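Local coordinates for protein putative short-chain dehydrogenase/reductase (Burkholderia xenovorans, PDB 5K9Z) that probably catalyses NAD- or NADP-dependent oxidation or reduction at a CH-OH group, on a substrate not yet established, as a short-chain dehydrogenase/reductase, at residues 144-149 with 230-235; 156-161 with 196-201; 77-82 with 87-92. One frame throughout, in Å; residues are numbered along the deposited sequence.

Interaction 1: 144-149 with 230-235; sequences LSVAST and AALVYL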
loop_
_atom_site.group_PDB
_atom_site.type_symbol
_atom_site.label_atom_id
_atom_site.label_comp_id
_atom_site.label_asym_id
_atom_site.label_seq_id
_atom_site.Cartn_x
_atom_site.Cartn_y
_atom_site.Cartn_z
ATOM N N LEU C 144 15.546 14.238 2.183
ATOM C CA LEU C 144 14.152 14.010 2.549
ATOM C C LEU C 144 13.240 14.689 1.541
ATOM O O LEU C 144 13.484 15.829 1.146
ATOM C CB LEU C 144 13.864 14.538 3.965
ATOM C CG LEU C 144 14.707 13.942 5.092
ATOM C CD1 LEU C 144 14.500 14.675 6.412
ATOM C CD2 LEU C 144 14.372 12.466 5.241
ATOM N N SER C 145 12.189 13.989 1.120
ATOM C CA SER C 145 11.237 14.534 0.164
ATOM C C SER C 145 9.840 14.504 0.770
ATOM O O SER C 145 9.432 13.506 1.369
ATOM C CB SER C 145 11.257 13.751 -1.152
ATOM O OG SER C 145 12.550 13.776 -1.748
ATOM N N VAL C 146 9.096 15.591 0.600
ATOM C CA VAL C 146 7.720 15.653 1.095
ATOM C C VAL C 146 6.851 15.127 -0.039
ATOM O O VAL C 146 6.587 15.833 -1.026
ATOM C CB VAL C 146 7.330 17.068 1.517
ATOM C CG1 VAL C 146 5.842 17.120 2.000
ATOM C CG2 VAL C 146 8.294 17.562 2.604
ATOM N N ALA C 147 6.452 13.863 0.072
ATOM C CA ALA C 147 5.574 13.304 -0.944
ATOM C C ALA C 147 4.146 13.572 -0.487
ATOM O O ALA C 147 3.828 14.712 -0.142
ATOM C CB ALA C 147 5.856 11.816 -1.173
ATOM N N SER C 148 3.314 12.538 -0.400
ATOM C CA SER C 148 1.892 12.670 -0.081
ATOM C C SER C 148 1.289 11.277 -0.039
ATOM O O SER C 148 1.815 10.347 -0.652
ATOM C CB SER C 148 1.152 13.509 -1.130
ATOM O OG SER C 148 -0.237 13.323 -1.025
ATOM N N THR C 149 0.135 11.157 0.632
ATOM C CA THR C 149 -0.634 9.923 0.542
ATOM C C THR C 149 -1.007 9.605 -0.900
ATOM O O THR C 149 -1.191 8.431 -1.250
ATOM C CB THR C 149 -1.912 10.016 1.395
ATOM O OG1 THR C 149 -2.607 11.224 1.088
ATOM C CG2 THR C 149 -1.573 10.032 2.854
ATOM N N ALA C 230 7.879 17.927 12.262
ATOM C CA ALA C 230 8.427 17.048 13.285
ATOM C C ALA C 230 8.775 15.685 12.725
ATOM O O ALA C 230 9.742 15.061 13.185
ATOM C CB ALA C 230 7.445 16.900 14.449
ATOM N N ALA C 231 7.994 15.193 11.758
ATOM C CA ALA C 231 8.326 13.920 11.124
ATOM C C ALA C 231 9.637 14.024 10.361
ATOM O O ALA C 231 10.476 13.115 10.417
ATOM C CB ALA C 231 7.196 13.481 10.189
ATOM N N LEU C 232 9.831 15.139 9.648
ATOM C CA LEU C 232 11.078 15.355 8.933
ATOM C C LEU C 232 12.248 15.473 9.898
ATOM O O LEU C 232 13.336 14.958 9.628
ATOM C CB LEU C 232 10.966 16.615 8.070
ATOM C CG LEU C 232 10.024 16.481 6.881
ATOM C CD1 LEU C 232 9.648 17.852 6.373
ATOM C CD2 LEU C 232 10.689 15.667 5.760
ATOM N N VAL C 233 12.060 16.179 11.014
ATOM C CA VAL C 233 13.156 16.290 11.975
ATOM C C VAL C 233 13.471 14.918 12.567
ATOM O O VAL C 233 14.642 14.541 12.696
ATOM C CB VAL C 233 12.833 17.343 13.055
ATOM C CG1 VAL C 233 13.810 17.239 14.223
ATOM C CG2 VAL C 233 12.915 18.753 12.444
ATOM N N TYR C 234 12.438 14.129 12.889
ATOM C CA TYR C 234 12.690 12.748 13.307
ATOM C C TYR C 234 13.558 12.013 12.280
ATOM O O TYR C 234 14.585 11.412 12.630
ATOM C CB TYR C 234 11.387 11.984 13.532
ATOM C CG TYR C 234 11.637 10.496 13.682
ATOM C CD1 TYR C 234 12.277 9.984 14.811
ATOM C CD2 TYR C 234 11.278 9.610 12.673
ATOM C CE1 TYR C 234 12.531 8.616 14.939
ATOM C CE2 TYR C 234 11.535 8.253 12.781
ATOM C CZ TYR C 234 12.149 7.761 13.914
ATOM O OH TYR C 234 12.397 6.409 14.004
ATOM N N LEU C 235 13.172 12.072 11.002
ATOM C CA LEU C 235 13.928 11.346 9.986
ATOM C C LEU C 235 15.350 11.880 9.827
ATOM O O LEU C 235 16.258 11.111 9.479
ATOM C CB LEU C 235 13.197 11.369 8.643
ATOM C CG LEU C 235 11.932 10.514 8.518
ATOM C CD1 LEU C 235 11.268 10.720 7.173
ATOM C CD2 LEU C 235 12.237 9.041 8.737
#

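Interaction 2: 156-161 with 196-201; sequences LGPHAY and TEMMVQ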
loop_
_atom_site.group_PDB
_atom_site.type_symbol
_atom_site.label_atom_id
_atom_site.label_comp_id
_atom_site.label_asym_id
_atom_site.label_seq_id
_atom_site.Cartn_x
_atom_site.Cartn_y
_atom_site.Cartn_z
ATOM N N LEU C 156 -6.662 9.972 -4.125
ATOM C CA LEU C 156 -6.352 10.938 -3.074
ATOM C C LEU C 156 -5.811 12.263 -3.606
ATOM O O LEU C 156 -5.495 13.156 -2.814
ATOM C CB LEU C 156 -5.366 10.311 -2.069
ATOM C CG LEU C 156 -5.943 9.146 -1.245
ATOM C CD1 LEU C 156 -4.947 8.545 -0.257
ATOM C CD2 LEU C 156 -7.207 9.603 -0.522
ATOM N N GLY C 157 -5.608 12.384 -4.907
ATOM C CA GLY C 157 -5.185 13.636 -5.504
ATOM C C GLY C 157 -5.400 13.597 -6.998
ATOM O O GLY C 157 -5.861 12.590 -7.549
ATOM N N PRO C 158 -5.103 14.706 -7.680
ATOM C CA PRO C 158 -5.208 14.743 -9.143
ATOM C C PRO C 158 -4.275 13.740 -9.809
ATOM O O PRO C 158 -3.360 13.192 -9.192
ATOM C CB PRO C 158 -4.807 16.182 -9.494
ATOM C CG PRO C 158 -5.066 16.964 -8.242
ATOM C CD PRO C 158 -4.773 16.021 -7.110
ATOM N N HIS C 159 -4.502 13.523 -11.114
ATOM C CA HIS C 159 -3.756 12.487 -11.827
ATOM C C HIS C 159 -2.269 12.803 -11.873
ATOM O O HIS C 159 -1.437 11.946 -11.567
ATOM C CB HIS C 159 -4.288 12.311 -13.246
ATOM C CG HIS C 159 -5.693 11.813 -13.305
ATOM N ND1 HIS C 159 -6.111 10.682 -12.634
ATOM C CD2 HIS C 159 -6.778 12.286 -13.963
ATOM C CE1 HIS C 159 -7.398 10.487 -12.866
ATOM N NE2 HIS C 159 -7.825 11.442 -13.675
ATOM N N ALA C 160 -1.909 14.018 -12.286
ATOM C CA ALA C 160 -0.484 14.336 -12.376
ATOM C C ALA C 160 0.153 14.330 -11.000
ATOM O O ALA C 160 1.254 13.794 -10.814
ATOM C CB ALA C 160 -0.278 15.689 -13.054
ATOM N N TYR C 161 -0.538 14.916 -10.023
ATOM C CA TYR C 161 -0.089 14.876 -8.638
ATOM C C TYR C 161 0.163 13.448 -8.187
ATOM O O TYR C 161 1.240 13.127 -7.674
ATOM C CB TYR C 161 -1.149 15.520 -7.753
ATOM C CG TYR C 161 -0.744 15.819 -6.335
ATOM C CD1 TYR C 161 -0.068 17.003 -6.030
ATOM C CD2 TYR C 161 -1.122 14.978 -5.282
ATOM C CE1 TYR C 161 0.256 17.323 -4.732
ATOM C CE2 TYR C 161 -0.813 15.299 -3.964
ATOM C CZ TYR C 161 -0.115 16.464 -3.702
ATOM O OH TYR C 161 0.209 16.780 -2.410
ATOM N N THR C 196 -9.765 20.660 -0.211
ATOM C CA THR C 196 -9.891 22.045 0.248
ATOM C C THR C 196 -8.524 22.715 0.373
ATOM O O THR C 196 -8.322 23.835 -0.116
ATOM C CB THR C 196 -10.620 22.085 1.592
ATOM O OG1 THR C 196 -11.931 21.525 1.449
ATOM C CG2 THR C 196 -10.732 23.510 2.114
ATOM N N GLU C 197 -7.578 22.048 1.044
ATOM C CA GLU C 197 -6.217 22.570 1.132
ATOM C C GLU C 197 -5.610 22.774 -0.252
ATOM O O GLU C 197 -4.869 23.740 -0.482
ATOM C CB GLU C 197 -5.346 21.617 1.950
ATOM C CG GLU C 197 -4.120 22.264 2.558
ATOM C CD GLU C 197 -3.517 21.390 3.643
ATOM O OE1 GLU C 197 -3.321 20.180 3.380
ATOM O OE2 GLU C 197 -3.277 21.904 4.763
ATOM N N MET C 198 -5.912 21.873 -1.186
ATOM C CA MET C 198 -5.394 21.998 -2.543
ATOM C C MET C 198 -6.001 23.189 -3.266
ATOM O O MET C 198 -5.283 23.964 -3.909
ATOM C CB MET C 198 -5.669 20.721 -3.322
ATOM C CG MET C 198 -4.877 19.542 -2.824
ATOM S SD MET C 198 -5.061 18.175 -3.961
ATOM C CE MET C 198 -4.166 16.901 -3.070
ATOM N N MET C 199 -7.325 23.345 -3.168
ATOM C CA MET C 199 -8.101 24.279 -3.976
ATOM C C MET C 199 -8.290 25.637 -3.316
ATOM O O MET C 199 -8.229 26.670 -3.998
ATOM C CB MET C 199 -9.487 23.697 -4.277
ATOM C CG MET C 199 -9.467 22.424 -5.086
ATOM S SD MET C 199 -9.952 22.700 -6.794
ATOM C CE MET C 199 -10.008 20.993 -7.359
ATOM N N VAL C 200 -8.553 25.664 -2.016
ATOM C CA VAL C 200 -9.035 26.892 -1.392
ATOM C C VAL C 200 -7.849 27.791 -1.072
ATOM O O VAL C 200 -6.971 27.428 -0.284
ATOM C CB VAL C 200 -9.874 26.592 -0.145
ATOM C CG1 VAL C 200 -10.350 27.891 0.506
ATOM C CG2 VAL C 200 -11.058 25.725 -0.538
ATOM N N GLN C 201 -7.813 28.956 -1.710
ATOM C CA GLN C 201 -6.826 29.984 -1.438
ATOM C C GLN C 201 -7.550 31.314 -1.296
ATOM O O GLN C 201 -8.627 31.518 -1.866
ATOM C CB GLN C 201 -5.761 30.057 -2.545
#

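Interaction 3: 77-82 with 87-92; sequences AAVDEA and GRLDCM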
loop_
_atom_site.group_PDB
_atom_site.type_symbol
_atom_site.label_atom_id
_atom_site.label_comp_id
_atom_site.label_asym_id
_atom_site.label_seq_id
_atom_site.Cartn_x
_atom_site.Cartn_y
_atom_site.Cartn_z
ATOM N N ALA C 77 22.473 25.661 -7.544
ATOM C CA ALA C 77 22.983 26.908 -6.978
ATOM C C ALA C 77 22.589 27.068 -5.514
ATOM O O ALA C 77 23.347 27.662 -4.740
ATOM C CB ALA C 77 22.480 28.105 -7.797
ATOM N N ALA C 78 21.401 26.587 -5.120
ATOM C CA ALA C 78 21.019 26.643 -3.707
ATOM C C ALA C 78 21.907 25.732 -2.856
ATOM O O ALA C 78 22.308 26.106 -1.744
ATOM C CB ALA C 78 19.546 26.264 -3.531
ATOM N N VAL C 79 22.194 24.519 -3.339
ATOM C CA VAL C 79 23.150 23.647 -2.652
ATOM C C VAL C 79 24.505 24.335 -2.522
ATOM O O VAL C 79 25.119 24.341 -1.445
ATOM C CB VAL C 79 23.279 22.301 -3.391
ATOM C CG1 VAL C 79 24.486 21.507 -2.859
ATOM C CG2 VAL C 79 22.009 21.489 -3.234
ATOM N N ASP C 80 25.005 24.913 -3.626
ATOM C CA ASP C 80 26.292 25.604 -3.572
ATOM C C ASP C 80 26.268 26.747 -2.564
ATOM O O ASP C 80 27.264 27.001 -1.878
ATOM C CB ASP C 80 26.688 26.127 -4.959
ATOM C CG ASP C 80 27.164 25.025 -5.895
ATOM O OD1 ASP C 80 27.594 23.959 -5.405
ATOM O OD2 ASP C 80 27.111 25.229 -7.125
ATOM N N GLU C 81 25.145 27.467 -2.484
ATOM C CA GLU C 81 25.004 28.536 -1.496
ATOM C C GLU C 81 25.110 27.987 -0.073
ATOM O O GLU C 81 25.763 28.589 0.791
ATOM C CB GLU C 81 23.651 29.230 -1.692
ATOM C CG GLU C 81 23.277 30.296 -0.681
ATOM C CD GLU C 81 23.922 31.643 -0.944
ATOM O OE1 GLU C 81 24.816 31.733 -1.816
ATOM O OE2 GLU C 81 23.496 32.626 -0.300
ATOM N N ALA C 82 24.452 26.863 0.203
ATOM C CA ALA C 82 24.604 26.243 1.518
ATOM C C ALA C 82 26.069 25.906 1.794
ATOM O O ALA C 82 26.588 26.204 2.875
ATOM C CB ALA C 82 23.715 25.000 1.625
ATOM N N GLY C 87 29.954 25.471 4.554
ATOM C CA GLY C 87 30.978 24.470 4.323
ATOM C C GLY C 87 30.490 23.042 4.213
ATOM O O GLY C 87 31.286 22.160 3.877
ATOM N N ARG C 88 29.209 22.780 4.458
ATOM C CA ARG C 88 28.690 21.420 4.388
ATOM C C ARG C 88 27.187 21.495 4.176
ATOM O O ARG C 88 26.573 22.546 4.350
ATOM C CB ARG C 88 29.026 20.626 5.662
ATOM C CG ARG C 88 28.430 21.242 6.921
ATOM C CD ARG C 88 28.856 20.528 8.196
ATOM N NE ARG C 88 28.471 19.113 8.223
ATOM C CZ ARG C 88 29.314 18.101 8.032
ATOM N NH1 ARG C 88 30.599 18.342 7.806
ATOM N NH2 ARG C 88 28.881 16.851 8.071
ATOM N N LEU C 89 26.601 20.357 3.798
ATOM C CA LEU C 89 25.152 20.178 3.743
ATOM C C LEU C 89 24.802 18.854 4.413
ATOM O O LEU C 89 25.276 17.796 3.987
ATOM C CB LEU C 89 24.637 20.188 2.306
ATOM C CG LEU C 89 23.123 20.037 2.168
ATOM C CD1 LEU C 89 22.392 21.199 2.849
ATOM C CD2 LEU C 89 22.739 19.935 0.703
ATOM N N ASP C 90 24.002 18.911 5.475
ATOM C CA ASP C 90 23.666 17.702 6.219
ATOM C C ASP C 90 22.289 17.159 5.897
ATOM O O ASP C 90 22.079 15.946 5.973
ATOM C CB ASP C 90 23.753 17.973 7.714
ATOM C CG ASP C 90 25.147 18.333 8.138
ATOM O OD1 ASP C 90 26.021 17.452 8.031
ATOM O OD2 ASP C 90 25.367 19.478 8.586
ATOM N N CYS C 91 21.345 18.028 5.553
ATOM C CA CYS C 91 19.973 17.609 5.340
ATOM C C CYS C 91 19.395 18.402 4.181
ATOM O O CYS C 91 19.543 19.625 4.130
ATOM C CB CYS C 91 19.129 17.808 6.607
ATOM S SG CYS C 91 17.402 17.337 6.367
ATOM N N MET C 92 18.785 17.702 3.231
ATOM C CA MET C 92 18.090 18.320 2.108
ATOM C C MET C 92 16.608 17.983 2.207
ATOM O O MET C 92 16.256 16.812 2.367
ATOM C CB MET C 92 18.644 17.809 0.783
ATOM C CG MET C 92 17.884 18.313 -0.433
ATOM S SD MET C 92 18.290 20.023 -0.786
ATOM C CE MET C 92 17.443 20.291 -2.347
#

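Interaction 1: 144-149 with 230-235
L144 carries most of this contact, its branched end set between L232 and L235, which lie one helical turn apart. The side chains of L144 and L232 run in opposite senses and slide past each other, so that the base of one leucine meets the tip of the other: CB of L144 lies 3.8 Å from CD2 of L232. At the far end of L144 the two methyls part company. CD1 of L144 sits 3.4 Å from the carbonyl O of L232, a close apolar-on-carbonyl touch at the helix backbone. CD2 of L144 turns to the other leucine and rests 3.8 Å from CB of L235.

This is the way an alpha/beta sandwich of the Rossmann type fills the space between sheet and helix. Strand 141-146 is an inner strand of the parallel sheet, between 91-94 and 184-191, and helix 225-236 covers one of its faces beside helix 26-37; the short segments run nearly antiparallel, at 162°, with their axes 9.9 Å apart. The face is shared, since V189 of the adjoining strand 184-191 also packs against L232 and L235.

CB of L232 leaves the helix across the line to the strand, neither at it nor from it, but with CG placed opposite the carbonyl carbon (chi1 -70°) its fork swings back over the sheet. One methyl, CD2, is taken up by L144; the other, CD1 of L232, meets V146 CG2 at 4.0 Å, the two side chains crossing nearly at right angles. V146 presents that methyl with its other branch, CG1, anti to the backbone N (chi1 178°). Between the two apolar strand residues, S145 faces away from the helix, where it packs on V168 and its OG is hydrogen-bonded to N94 ND2.

Interaction 2: 156-161 with 196-201
M198 reaches Y161 with its terminal methyl, which lies over one face of the tyrosine ring. CE is 4.3 Å from the centroid of the Y161 ring and 28° off its normal, a CH-pi contact displaced towards the CE2 edge, where CE of M198 stands 3.8 Å from CE2 of Y161. The sulfur stands higher, 5.2 Å from the same centroid but almost on the normal to the Y161 ring, which makes this a Met-aromatic contact at some distance. SD of M198 also lies 3.8 Å from CD of P158, and the carbonyl O of L156 borders the methyl.

Such reach depends on the methionine being extended beyond CG (chi2 -171°, chi3 -175°). P158 is the N-cap residue of helix 159-179, and its O accepts a hydrogen bond from T162 OG1. F265 of the second subunit packs on both P158 and M198, so the dimer partner covers part of the pair.

Y161, which also touches S148, heads the YxxxK sequence completed by K165, the signature of short-chain dehydrogenases; helix 195-199 belongs to the segment that in relatives commonly borders the substrate pocket.

Interaction 3: 77-82 with 87-92
OD1 of D90 takes two hydrogen bonds from one arginine, 2.9 Å from NH2 of R88 and 3.0 Å from its NE. NE of R88 also donates to the second oxygen, OD2 of D90, at 3.1 Å, so the guanidinium meets the carboxylate side-on, through NE and one terminal nitrogen. Both oxygens lie close to the guanidinium plane and are approached on their syn sides, but the N-H...O angles, 143° for both bonds to OD1 and 152° for the bond to OD2, show that none is straight. Besides this salt bridge, OD2 accepts from the backbone N of V17, which ties the carboxylate to the neighbouring strand and should restrain its rotation. The bridge braces segment 87-92 internally and does not span to helix 72-86.

R88 and L89 leave the chain in different directions, the arginine away from helix 72-86 and the leucine toward it. L89, with CG anti to the backbone N (chi1 -179°), divides its two methyls between successive turns of the helix: CD1 of L89 lies 4.2 Å from CB of A82, and CD2 of L89 lies 4.3 Å from CG1 of V79. These are loose van der Waals contacts, and the leucine is shared with L19 in the sheet and with A131 and M135 of helix 110-138. Its backbone O accepts a hydrogen bond from Q138 NE2.

The turn between helix and strand begins at G87, where a positive phi ends the helix. Helix 72-86 is the connection of the Rossmann fold's long beta-alpha-beta crossover, leading from edge strand 63-66, past strands 41-46 and 17-21, into strand 91-94; L89 packs the last turns of that helix against the sheet which the chain then enters.

Interactions 1 and 3 meet through the sheet, since strands 141-146 and 91-94 are neighbours and L144 N lies 2.7 Å from M92 O, a probable hydrogen bond. They serve opposite faces: helix 225-236 in one, helix 72-86 in the other. Interaction 1, near the centre of the chain, is buried and aliphatic, whereas interaction 3, its centre about 18 Å from the chain's, joins buried leucine packing to a partly exposed salt bridge within 87-92. Interaction 2 lies beyond the end of strand 141-146, meeting interaction 1 where T149 CB packs on L156 CD1, and trades aliphatic packing for sulfur and methyl over an aromatic face beside the second subunit. It stays about 17 Å, nearest atoms, from interaction 3.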